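Side-chain contacts in amino acid adenylation domain-containing protein (Bacillus stratosphericus LAMA 585, PDB 6ULY), which probably selects an alpha-keto acid and activates it as an acyl adenylate for nonribosomal depsipeptide synthesis: residues Leu32-Ile35 against Glu41-Gln44; Gly59-Gly64 against Glu160-Ala165; Ala205-Thr210 against Val326-Phe331; Met333-Ser338 against Lys419-Asn424. All coordinates share one frame; numbering follows the deposited sequence.

Contact 1. Residues Leu32-Ile35 against Glu41-Gln44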
# COMPACT_ATOMS: atom_id res chain seq x y z
N LEU A 32 3.52 -22.38 -32.68
CA LEU A 32 4.54 -21.79 -31.83
C LEU A 32 5.91 -22.36 -32.14
O LEU A 32 6.05 -23.53 -32.53
CB LEU A 32 4.21 -22.02 -30.35
CG LEU A 32 2.89 -21.41 -29.87
CD1 LEU A 32 1.96 -22.49 -29.33
CD2 LEU A 32 3.18 -20.35 -28.80
N THR A 33 6.93 -21.53 -31.97
CA THR A 33 8.32 -21.96 -32.04
C THR A 33 9.05 -21.40 -30.83
O THR A 33 9.11 -20.17 -30.65
CB THR A 33 8.99 -21.50 -33.33
OG1 THR A 33 8.04 -21.49 -34.40
CG2 THR A 33 10.12 -22.44 -33.70
N TYR A 34 9.60 -22.28 -30.00
CA TYR A 34 10.31 -21.91 -28.79
C TYR A 34 11.81 -21.94 -29.05
O TYR A 34 12.36 -22.98 -29.44
CB TYR A 34 9.95 -22.86 -27.65
CG TYR A 34 8.46 -22.97 -27.42
CD1 TYR A 34 7.80 -22.06 -26.61
CD2 TYR A 34 7.72 -23.97 -28.03
CE1 TYR A 34 6.44 -22.16 -26.40
CE2 TYR A 34 6.35 -24.07 -27.83
CZ TYR A 34 5.72 -23.16 -27.01
OH TYR A 34 4.37 -23.24 -26.79
N ILE A 35 12.47 -20.80 -28.84
CA ILE A 35 13.91 -20.70 -29.07
C ILE A 35 14.64 -21.35 -27.91
O ILE A 35 14.32 -21.11 -26.74
CB ILE A 35 14.33 -19.24 -29.25
CG1 ILE A 35 13.55 -18.62 -30.42
CG2 ILE A 35 15.84 -19.15 -29.46
CD1 ILE A 35 14.03 -17.23 -30.83
N GLU A 41 15.76 -24.95 -32.03
CA GLU A 41 14.42 -24.46 -31.71
C GLU A 41 13.51 -25.66 -31.52
O GLU A 41 13.79 -26.77 -31.98
CB GLU A 41 13.88 -23.55 -32.82
CG GLU A 41 13.41 -24.29 -34.06
CD GLU A 41 13.32 -23.39 -35.28
OE1 GLU A 41 13.73 -22.21 -35.19
OE2 GLU A 41 12.83 -23.85 -36.33
N LEU A 42 12.40 -25.43 -30.83
CA LEU A 42 11.38 -26.44 -30.58
C LEU A 42 10.05 -25.93 -31.12
O LEU A 42 9.57 -24.88 -30.68
CB LEU A 42 11.28 -26.76 -29.08
CG LEU A 42 10.49 -28.00 -28.67
CD1 LEU A 42 10.95 -28.49 -27.30
CD2 LEU A 42 8.99 -27.74 -28.66
N THR A 43 9.48 -26.65 -32.07
CA THR A 43 8.23 -26.24 -32.71
C THR A 43 7.05 -26.96 -32.07
O THR A 43 7.17 -28.07 -31.55
CB THR A 43 8.24 -26.54 -34.21
OG1 THR A 43 8.40 -27.95 -34.42
CG2 THR A 43 9.36 -25.78 -34.90
N GLN A 44 5.89 -26.29 -32.12
CA GLN A 44 4.65 -26.84 -31.58
C GLN A 44 3.52 -26.16 -32.33
O GLN A 44 3.11 -25.05 -31.98
CB GLN A 44 4.54 -26.60 -30.08
CG GLN A 44 3.31 -27.23 -29.42
CD GLN A 44 3.03 -26.65 -28.04
OE1 GLN A 44 3.21 -25.45 -27.81
NE2 GLN A 44 2.61 -27.49 -27.11

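Contact 2. Residues Gly59-Gly64 against Glu160-Ala165. With SO4 (sulfate ion), chain G; SO4 (sulfate ion), chain H.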
# COMPACT_ATOMS: atom_id res chain seq x y z
N GLY A 59 -3.59 -35.34 -16.92
CA GLY A 59 -2.90 -35.37 -15.64
C GLY A 59 -3.54 -34.46 -14.61
O GLY A 59 -3.66 -34.82 -13.44
N LEU A 60 -3.97 -33.27 -15.03
CA LEU A 60 -4.61 -32.34 -14.10
C LEU A 60 -5.89 -32.94 -13.52
O LEU A 60 -6.13 -32.85 -12.31
CB LEU A 60 -4.89 -31.01 -14.79
CG LEU A 60 -3.67 -30.24 -15.28
CD1 LEU A 60 -4.08 -28.95 -15.96
CD2 LEU A 60 -2.70 -29.96 -14.14
N ARG A 61 -6.71 -33.55 -14.37
CA ARG A 61 -7.92 -34.20 -13.87
C ARG A 61 -7.58 -35.41 -13.01
O ARG A 61 -8.32 -35.74 -12.08
CB ARG A 61 -8.82 -34.60 -15.04
CG ARG A 61 -9.63 -33.43 -15.59
CD ARG A 61 -10.40 -33.78 -16.84
NE ARG A 61 -11.32 -32.71 -17.22
CZ ARG A 61 -11.84 -32.55 -18.43
NH1 ARG A 61 -11.54 -33.40 -19.41
NH2 ARG A 61 -12.67 -31.54 -18.66
N ALA A 62 -6.45 -36.08 -13.29
CA ALA A 62 -6.02 -37.17 -12.43
C ALA A 62 -5.66 -36.67 -11.03
O ALA A 62 -5.78 -37.42 -10.06
CB ALA A 62 -4.82 -37.89 -13.05
N LEU A 63 -5.23 -35.42 -10.92
CA LEU A 63 -4.91 -34.82 -9.63
C LEU A 63 -6.14 -34.24 -8.93
O LEU A 63 -6.00 -33.68 -7.84
CB LEU A 63 -3.85 -33.74 -9.80
CG LEU A 63 -2.51 -34.27 -10.32
CD1 LEU A 63 -1.57 -33.13 -10.71
CD2 LEU A 63 -1.85 -35.17 -9.29
N GLY A 64 -7.32 -34.36 -9.53
CA GLY A 64 -8.55 -33.95 -8.89
C GLY A 64 -9.07 -32.59 -9.29
O GLY A 64 -10.08 -32.15 -8.72
N GLU A 160 -2.27 -39.90 -22.40
CA GLU A 160 -3.33 -39.91 -23.39
C GLU A 160 -4.04 -38.56 -23.42
O GLU A 160 -4.16 -37.88 -22.40
CB GLU A 160 -4.34 -41.01 -23.08
CG GLU A 160 -4.57 -41.99 -24.22
CD GLU A 160 -5.73 -42.93 -23.96
OE1 GLU A 160 -6.82 -42.44 -23.59
OE2 GLU A 160 -5.56 -44.16 -24.12
N ARG A 161 -4.51 -38.18 -24.60
CA ARG A 161 -5.25 -36.93 -24.73
C ARG A 161 -6.63 -37.07 -24.11
O ARG A 161 -7.33 -38.06 -24.33
CB ARG A 161 -5.38 -36.54 -26.21
CG ARG A 161 -4.07 -36.14 -26.85
CD ARG A 161 -4.24 -35.73 -28.31
NE ARG A 161 -4.69 -36.84 -29.16
CZ ARG A 161 -5.91 -36.97 -29.68
NH1 ARG A 161 -6.19 -38.02 -30.44
NH2 ARG A 161 -6.85 -36.05 -29.47
N ASP A 162 -7.02 -36.07 -23.31
CA ASP A 162 -8.37 -35.96 -22.78
C ASP A 162 -9.12 -34.99 -23.68
O ASP A 162 -8.88 -33.78 -23.65
CB ASP A 162 -8.35 -35.46 -21.33
CG ASP A 162 -9.69 -35.61 -20.65
OD1 ASP A 162 -10.73 -35.47 -21.33
OD2 ASP A 162 -9.71 -35.87 -19.42
N THR A 163 -10.03 -35.53 -24.50
CA THR A 163 -10.71 -34.75 -25.52
C THR A 163 -12.02 -34.14 -25.03
O THR A 163 -12.72 -33.50 -25.82
CB THR A 163 -11.01 -35.63 -26.74
OG1 THR A 163 -11.90 -36.68 -26.36
CG2 THR A 163 -9.72 -36.23 -27.29
N ALA A 164 -12.36 -34.30 -23.76
CA ALA A 164 -13.61 -33.79 -23.21
C ALA A 164 -13.36 -32.41 -22.62
O ALA A 164 -13.06 -32.25 -21.44
CB ALA A 164 -14.17 -34.75 -22.17
N ALA A 165 -13.50 -31.38 -23.46
CA ALA A 165 -13.30 -30.01 -23.02
C ALA A 165 -14.53 -29.51 -22.26
O ALA A 165 -15.66 -29.63 -22.75
CB ALA A 165 -13.02 -29.09 -24.21
S SO4 G . -3.41 -40.06 -27.88
O1 SO4 G . -4.35 -39.12 -27.36
O2 SO4 G . -2.44 -40.35 -26.87
O3 SO4 G . -4.13 -41.28 -28.20
O4 SO4 G . -2.77 -39.49 -29.06
S SO4 H . -9.87 -37.08 -31.70
O1 SO4 H . -11.21 -37.37 -32.16
O2 SO4 H . -9.82 -35.75 -31.17
O3 SO4 H . -9.50 -38.01 -30.65
O4 SO4 H . -8.98 -37.15 -32.81

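Contact 3. Residues Ala205-Thr210 against Val326-Phe331. With QA7 (5'-O-{(S)-hydroxy[(4-methyl-2-oxopentanoyl)oxy]phosphoryl}adenosine), chain C.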
# COMPACT_ATOMS: atom_id res chain seq x y z
N ALA A 205 -8.05 -5.19 -34.44
CA ALA A 205 -8.64 -4.23 -35.36
C ALA A 205 -7.81 -2.95 -35.46
O ALA A 205 -7.65 -2.39 -36.55
CB ALA A 205 -10.07 -3.89 -34.94
N ALA A 206 -7.29 -2.47 -34.33
CA ALA A 206 -6.53 -1.23 -34.35
C ALA A 206 -5.19 -1.41 -35.06
O ALA A 206 -4.74 -0.51 -35.79
CB ALA A 206 -6.30 -0.73 -32.92
N ASN A 207 -4.55 -2.56 -34.88
CA ASN A 207 -3.25 -2.82 -35.49
C ASN A 207 -3.35 -3.53 -36.83
O ASN A 207 -2.34 -3.65 -37.53
CB ASN A 207 -2.39 -3.67 -34.55
CG ASN A 207 -1.96 -2.92 -33.32
OD1 ASN A 207 -1.02 -2.12 -33.36
ND2 ASN A 207 -2.65 -3.16 -32.21
N GLN A 208 -4.54 -4.00 -37.21
CA GLN A 208 -4.72 -4.75 -38.45
C GLN A 208 -3.87 -6.02 -38.44
O GLN A 208 -3.31 -6.43 -39.46
CB GLN A 208 -4.41 -3.89 -39.67
CG GLN A 208 -5.32 -2.67 -39.81
CD GLN A 208 -4.97 -1.80 -41.00
OE1 GLN A 208 -5.00 -2.26 -42.15
NE2 GLN A 208 -4.64 -0.54 -40.74
N PHE A 209 -3.76 -6.64 -37.27
CA PHE A 209 -3.08 -7.92 -37.18
C PHE A 209 -3.80 -8.95 -38.04
O PHE A 209 -5.01 -8.90 -38.24
CB PHE A 209 -3.03 -8.40 -35.73
CG PHE A 209 -2.12 -7.58 -34.84
CD1 PHE A 209 -1.00 -6.96 -35.36
CD2 PHE A 209 -2.40 -7.43 -33.49
CE1 PHE A 209 -0.17 -6.21 -34.54
CE2 PHE A 209 -1.58 -6.69 -32.68
CZ PHE A 209 -0.46 -6.08 -33.20
N THR A 210 -3.02 -9.90 -38.57
CA THR A 210 -3.53 -10.89 -39.50
C THR A 210 -2.85 -12.23 -39.25
O THR A 210 -1.85 -12.32 -38.53
CB THR A 210 -3.32 -10.47 -40.96
OG1 THR A 210 -1.92 -10.22 -41.17
CG2 THR A 210 -4.10 -9.20 -41.27
N VAL A 326 8.01 1.62 -37.44
CA VAL A 326 7.57 0.37 -36.83
C VAL A 326 7.27 0.50 -35.34
O VAL A 326 6.54 -0.34 -34.80
CB VAL A 326 8.61 -0.74 -37.03
CG1 VAL A 326 8.94 -0.91 -38.51
CG2 VAL A 326 9.88 -0.44 -36.23
N ILE A 327 7.81 1.51 -34.67
CA ILE A 327 7.66 1.62 -33.22
C ILE A 327 6.29 2.19 -32.90
O ILE A 327 5.96 3.31 -33.32
CB ILE A 327 8.78 2.48 -32.61
CG1 ILE A 327 10.08 1.68 -32.54
CG2 ILE A 327 8.36 2.98 -31.22
CD1 ILE A 327 11.25 2.46 -31.99
N ARG A 328 5.49 1.43 -32.16
CA ARG A 328 4.14 1.83 -31.79
C ARG A 328 4.04 1.95 -30.27
O ARG A 328 3.89 0.93 -29.57
CB ARG A 328 3.12 0.82 -32.32
CG ARG A 328 3.18 0.67 -33.82
CD ARG A 328 2.06 -0.18 -34.37
NE ARG A 328 2.32 -0.57 -35.76
CZ ARG A 328 1.59 -1.45 -36.44
NH1 ARG A 328 0.56 -2.05 -35.87
NH2 ARG A 328 1.92 -1.73 -37.69
N PRO A 329 4.14 3.15 -29.72
CA PRO A 329 3.88 3.32 -28.28
C PRO A 329 2.49 2.81 -27.92
O PRO A 329 1.54 2.92 -28.70
CB PRO A 329 4.00 4.83 -28.07
CG PRO A 329 4.88 5.30 -29.18
CD PRO A 329 4.59 4.41 -30.35
N ALA A 330 2.39 2.23 -26.72
CA ALA A 330 1.12 1.68 -26.26
C ALA A 330 1.07 1.75 -24.74
O ALA A 330 2.10 1.77 -24.07
CB ALA A 330 0.93 0.24 -26.74
N PHE A 331 -0.16 1.78 -24.21
CA PHE A 331 -0.39 1.78 -22.78
C PHE A 331 -1.51 0.80 -22.44
O PHE A 331 -2.45 0.63 -23.22
CB PHE A 331 -0.74 3.18 -22.25
CG PHE A 331 -1.68 3.15 -21.07
CD1 PHE A 331 -1.20 2.93 -19.79
CD2 PHE A 331 -3.04 3.34 -21.24
CE1 PHE A 331 -2.06 2.90 -18.71
CE2 PHE A 331 -3.90 3.31 -20.17
CZ PHE A 331 -3.41 3.09 -18.90
C01 QA7 C . 1.02 -2.08 -23.36
C02 QA7 C . 1.26 -3.12 -22.33
C03 QA7 C . 0.44 -4.35 -22.63
C04 QA7 C . 1.03 -2.43 -21.02
C05 QA7 C . 0.32 -3.19 -19.95
C06 QA7 C . 0.93 -3.27 -18.59
C10 QA7 C . 0.26 -1.20 -15.88
C11 QA7 C . 0.83 0.01 -15.54
C12 QA7 C . -0.14 1.19 -15.99
C13 QA7 C . 0.62 2.13 -16.19
C14 QA7 C . 2.07 1.50 -16.65
C16 QA7 C . 1.88 0.87 -18.93
C18 QA7 C . 2.67 2.58 -19.93
C19 QA7 C . 3.15 3.56 -20.80
C21 QA7 C . 3.63 4.87 -19.06
C23 QA7 C . 2.72 2.82 -18.63
N15 QA7 C . 2.23 1.73 -18.03
N17 QA7 C . 2.15 1.37 -20.11
N20 QA7 C . 3.60 4.67 -20.32
N22 QA7 C . 3.22 4.00 -18.21
N24 QA7 C . 3.10 3.34 -22.18
O07 QA7 C . 0.28 -3.82 -17.54
O09 QA7 C . 1.04 -2.27 -15.49
O25 QA7 C . 2.04 0.28 -16.37
O26 QA7 C . 0.96 2.92 -15.04
O27 QA7 C . -1.26 1.53 -15.05
O28 QA7 C . 1.59 -4.72 -15.74
O29 QA7 C . -0.50 -4.08 -15.27
O30 QA7 C . 1.96 -2.85 -18.45
O31 QA7 C . -0.70 -3.65 -20.16
P08 QA7 C . 0.64 -3.70 -16.00

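Contact 4. Residues Met333-Ser338 against Lys419-Asn424. With QA7 (5'-O-{(S)-hydroxy[(4-methyl-2-oxopentanoyl)oxy]phosphoryl}adenosine), chain C.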
# COMPACT_ATOMS: atom_id res chain seq x y z
N MET A 333 -3.06 -1.96 -18.87
CA MET A 333 -2.94 -2.48 -17.52
C MET A 333 -3.48 -3.90 -17.50
O MET A 333 -4.35 -4.26 -18.30
CB MET A 333 -3.71 -1.62 -16.50
CG MET A 333 -3.51 -0.12 -16.63
SD MET A 333 -4.53 0.82 -15.46
CE MET A 333 -3.87 0.25 -13.90
N SER A 334 -2.97 -4.70 -16.56
CA SER A 334 -3.51 -6.04 -16.39
C SER A 334 -5.01 -5.98 -16.14
O SER A 334 -5.76 -6.84 -16.61
CB SER A 334 -2.79 -6.75 -15.25
OG SER A 334 -3.12 -6.17 -14.01
N GLU A 335 -5.48 -4.96 -15.40
CA GLU A 335 -6.89 -4.85 -15.06
C GLU A 335 -7.78 -4.60 -16.28
O GLU A 335 -8.99 -4.81 -16.19
CB GLU A 335 -7.12 -3.72 -14.05
CG GLU A 335 -6.56 -3.99 -12.67
CD GLU A 335 -5.13 -3.52 -12.51
OE1 GLU A 335 -4.41 -3.38 -13.53
OE2 GLU A 335 -4.72 -3.27 -11.36
N ILE A 336 -7.20 -4.16 -17.40
CA ILE A 336 -7.98 -3.88 -18.60
C ILE A 336 -7.47 -4.74 -19.75
O ILE A 336 -7.62 -4.38 -20.93
CB ILE A 336 -7.93 -2.38 -18.94
CG1 ILE A 336 -6.49 -1.91 -19.15
CG2 ILE A 336 -8.59 -1.55 -17.83
CD1 ILE A 336 -6.37 -0.43 -19.43
N SER A 337 -6.87 -5.89 -19.42
CA SER A 337 -6.50 -6.93 -20.39
C SER A 337 -5.39 -6.50 -21.34
O SER A 337 -5.35 -6.94 -22.49
CB SER A 337 -7.72 -7.39 -21.19
OG SER A 337 -8.71 -7.95 -20.35
N SER A 338 -4.47 -5.66 -20.86
CA SER A 338 -3.27 -5.23 -21.59
C SER A 338 -3.55 -3.91 -22.31
O SER A 338 -4.21 -3.03 -21.75
CB SER A 338 -2.76 -6.33 -22.55
OG SER A 338 -3.39 -6.32 -23.82
N LYS A 419 -13.05 -8.72 -14.05
CA LYS A 419 -14.14 -8.88 -13.10
C LYS A 419 -13.85 -8.14 -11.80
O LYS A 419 -14.78 -7.70 -11.12
CB LYS A 419 -14.37 -10.36 -12.79
CG LYS A 419 -14.86 -11.20 -13.95
CD LYS A 419 -15.32 -12.56 -13.44
CE LYS A 419 -15.69 -13.50 -14.57
NZ LYS A 419 -16.18 -14.81 -14.05
N GLY A 420 -12.58 -8.01 -11.44
CA GLY A 420 -12.18 -7.36 -10.21
C GLY A 420 -11.05 -8.10 -9.53
O GLY A 420 -10.67 -9.20 -9.95
N TYR A 421 -10.48 -7.48 -8.50
CA TYR A 421 -9.48 -8.16 -7.69
C TYR A 421 -10.14 -9.26 -6.86
O TYR A 421 -11.20 -9.05 -6.26
CB TYR A 421 -8.77 -7.17 -6.77
CG TYR A 421 -8.13 -6.00 -7.48
CD1 TYR A 421 -7.10 -6.20 -8.39
CD2 TYR A 421 -8.54 -4.70 -7.22
CE1 TYR A 421 -6.50 -5.14 -9.03
CE2 TYR A 421 -7.95 -3.63 -7.86
CZ TYR A 421 -6.93 -3.86 -8.77
OH TYR A 421 -6.34 -2.79 -9.40
N TYR A 422 -9.50 -10.42 -6.83
CA TYR A 422 -10.09 -11.58 -6.18
C TYR A 422 -10.13 -11.38 -4.67
O TYR A 422 -9.13 -11.01 -4.04
CB TYR A 422 -9.28 -12.84 -6.53
CG TYR A 422 -9.88 -14.14 -6.06
CD1 TYR A 422 -11.16 -14.53 -6.44
CD2 TYR A 422 -9.15 -15.01 -5.26
CE1 TYR A 422 -11.70 -15.73 -6.01
CE2 TYR A 422 -9.68 -16.21 -4.83
CZ TYR A 422 -10.95 -16.57 -5.21
OH TYR A 422 -11.46 -17.76 -4.77
N ARG A 423 -11.31 -11.61 -4.08
CA ARG A 423 -11.48 -11.61 -2.63
C ARG A 423 -11.07 -10.27 -2.02
O ARG A 423 -10.44 -10.22 -0.96
CB ARG A 423 -10.70 -12.76 -2.00
CG ARG A 423 -11.23 -14.15 -2.39
CD ARG A 423 -11.63 -14.95 -1.17
NE ARG A 423 -10.50 -15.72 -0.63
CZ ARG A 423 -10.39 -16.10 0.64
NH1 ARG A 423 -11.32 -15.78 1.53
NH2 ARG A 423 -9.33 -16.80 1.02
N ASN A 424 -11.43 -9.17 -2.68
CA ASN A 424 -11.10 -7.85 -2.14
C ASN A 424 -12.13 -6.84 -2.65
O ASN A 424 -11.87 -6.01 -3.52
CB ASN A 424 -9.68 -7.43 -2.52
CG ASN A 424 -9.22 -6.23 -1.74
OD1 ASN A 424 -10.03 -5.44 -1.26
ND2 ASN A 424 -7.91 -6.08 -1.60
C01 QA7 C . 1.02 -2.08 -23.36
C02 QA7 C . 1.26 -3.12 -22.33
C03 QA7 C . 0.44 -4.35 -22.63
C04 QA7 C . 1.03 -2.43 -21.02
C05 QA7 C . 0.32 -3.19 -19.95
C06 QA7 C . 0.93 -3.27 -18.59
C10 QA7 C . 0.26 -1.20 -15.88
C11 QA7 C . 0.83 0.01 -15.54
C12 QA7 C . -0.14 1.19 -15.99
C13 QA7 C . 0.62 2.13 -16.19
C14 QA7 C . 2.07 1.50 -16.65
C16 QA7 C . 1.88 0.87 -18.93
C18 QA7 C . 2.67 2.58 -19.93
C19 QA7 C . 3.15 3.56 -20.80
C21 QA7 C . 3.63 4.87 -19.06
C23 QA7 C . 2.72 2.82 -18.63
N15 QA7 C . 2.23 1.73 -18.03
N17 QA7 C . 2.15 1.37 -20.11
N20 QA7 C . 3.60 4.67 -20.32
N22 QA7 C . 3.22 4.00 -18.21
N24 QA7 C . 3.10 3.34 -22.18
O07 QA7 C . 0.28 -3.82 -17.54
O09 QA7 C . 1.04 -2.27 -15.49
O25 QA7 C . 2.04 0.28 -16.37
O26 QA7 C . 0.96 2.92 -15.04
O27 QA7 C . -1.26 1.53 -15.05
O28 QA7 C . 1.59 -4.72 -15.74
O29 QA7 C . -0.50 -4.08 -15.27
O30 QA7 C . 1.96 -2.85 -18.45
O31 QA7 C . -0.70 -3.65 -20.16
P08 QA7 C . 0.64 -3.70 -16.00

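Contact 1. Residues Leu32-Ile35 against Glu41-Gln44
Leu32 and Tyr34 face Gln44 and Leu42 across an antiparallel beta hairpin, and each of these two hydrogen-bonded pairs is closed by two backbone bonds. Tyr34 N gives the straightest, 2.7 Å to Leu42 O at 173°. Between the pairs and beyond them come weaker CA-H...O contacts, among them Thr33 CA to Leu42 O at 3.5 Å.

One polar side-chain bond spans the strands diagonally: the Tyr34 hydroxyl donates to Gln44 OE1 over 2.7 Å. Gln44 stretches out with CG anti to its backbone N (chi1 -176°), which brings the amide to the phenol on that face, its plane turned 62° from the ring. The other end of this amide, NE2, is held by Asp52 and Thr83, so the group is fixed from both sides.

Van der Waals contacts fill the rest. Leu42 CD2 lies 4.0 Å from Tyr34 CD2, while Gln44 CB meets the ring edge in its plane. On the face that carries Thr33 and Thr43, a non-hydrogen-bonded pair, the two CG2 methyls touch at 3.6 Å, and Thr33 CG2 also rests on the Glu41 carboxylate carbon, CD, at 3.7 Å; Glu41 OE1 itself bonds to Tyr263.

With strand 31-35 also paired to strand 240-243, the hairpin forms one margin of a mixed sheet. A phenol donating to an amide whose NH2 is already engaged leaves the Gln44 side chain little freedom to flip.

Contact 2. Residues Gly59-Gly64 against Glu160-Ala165
Arg61, in the last turn of helix 46-62, reaches Asp162 and Ala164 in the loop between strands 150-152 and 173-178. The charged part is a salt bridge, with Arg61 NH1 2.9 Å from Asp162 OD1; the same nitrogen gives a hydrogen bond to Asp162 OD2 at 3.1 Å. The carboxylate sits at the guanidinium edge, but its plane is turned 60° from that group, so OD2 is met from above its own plane and no flat two-oxygen pairing results.

Two bonds to a backbone carbonyl add a second grip. NH1 and NH2 of Arg61 converge end-on upon the carbonyl oxygen of Ala164, at 2.8 Å and 2.9 Å to Ala164 O, both in the guanidinium plane. An extended chain from CG to NE (chi2 173°, chi3 171°) takes the guanidinium out to the loop.

Within the loop, Ala164 N donates to Asp162 OD1 over 3.2 Å, which ties the acid to the residue whose carbonyl Arg61 holds. Of two sulfates at Arg161, probably from the crystallisation liquor, that of chain G takes the backbone N of Arg161 on O1 at 2.9 Å; the guanidinium bonds that of chain H only weakly. Arg161 also forms a salt bridge with Glu54, farther back on helix 46-62.

Asp162 OD1 accepting from the backbone two residues on is an Asx turn, and Gly64, with positive phi, closes the helix in a Schellman motif: a surface loop pinned to a helix end.

Contact 3. Residues Ala205-Thr210 against Val326-Phe331
Arg328 keeps its chain straight from CG to NE (chi2 -172°), running its guanidinium out from strand 327-333 to the end of helix 193-207, where Asn207 holds CG anti to its carbonyl carbon (chi1 -69°) and turns its amide to meet it. NH1 of Arg328 donates to Asn207 OD1 over 3.0 Å, with an angle of 147° at the hydrogen. The donor lies in the carbonyl plane, on a lone pair, and the acceptor lies almost in the guanidinium plane; the two flat groups are nearly coplanar, and the side chains pass in opposite directions. Arg328 NH1 also comes within 3.6 Å of Asn207 CB, which meets the guanidinium at its edge.

The other end of the Asn207 amide, ND2, bonds back to the carbonyl of Thr203 in its own helix, fixing the rotation of the group. Phe209 packs beneath: Asn207 CB stands over the centre of its ring, and the ring also makes a cation-pi contact with Lys267. Helix 193-207 thus closes against the mixed sheet of an adenylate-forming domain of the ANL superfamily, in which strand 327-333 lies between strands 297-301 and 338-342.

Farther along, the strand meets the bound keto acyl adenylate. The ligand's amino nitrogen N24 donates to Ala330 O over 2.7 Å, so the backbone reads the exocyclic amine of the adenine. Phe331 approaches with its ring edge, CD1 lying 3.7 Å from N17 of the ligand, and Ala330 CB comes to 4.1 Å from C01, a methyl carbon of the keto acyl chain.

Contact 4. Residues Met333-Ser338 against Lys419-Asn424
Glu335 OE2 accepts from the phenol of Tyr421 over 2.6 Å, the single direct bond between residues 333-338 and 419-424. The hydroxyl comes on the anti side of the carboxylate, 18° out of its plane, and OE2 lies at the edge of the tyrosine ring with the two flat groups 78° apart. Glu335 bends at CB-CG (chi2 90°), which folds the acid over so that CG also comes to 3.8 Å from Tyr421 CE1.

Its other oxygen is engaged too: Ser334 OG donates to Glu335 OE1 over 3.1 Å, from well above the carboxylate plane. Both oxygens of this buried acid therefore have a hydroxyl donor, which fixes the rotation of the carboxylate.

Backbone bonds shape the turn beside the ligand. Met333 O takes Ile336 N and Ser338 N from opposite faces of its plane, and Ser337 with Ser338 opposite Met333 makes a G1 beta bulge. From here Ser334 N reaches the adenylate phosphate oxygen O29 at 2.9 Å, while Met333 CG lies 3.2 Å from O27, a ribose oxygen.

The turn joins strands 327-333 and 338-342, with Phe438 of strand 438-447 against Met333, Glu335 and Ile336. On the other side of the bond, residues 420-421 run along strand 188-192, and Asn424 caps helix 425-431, near the second subunit.

The four contacts follow one another along the chain, each closing before the next opens. Contacts 1 and 3 reach the same mixed sheet, one at its outer hairpin and the other at strand 327-333, their centres about 24 Å apart. Strand 41-45 of contact 1 leads into helix 46-62, whose far end carries contact 2, at the surface and about 37 Å between centres from contact 3. Contacts 3 and 4 adjoin in sequence, with centres about 23 Å apart, and both touch the bound adenylate: residues 326-331 meet its adenine and 333-338 its phosphate. Contact 4 also ties this ligand-binding turn to strand 420-421, at the margin of the second mixed sheet.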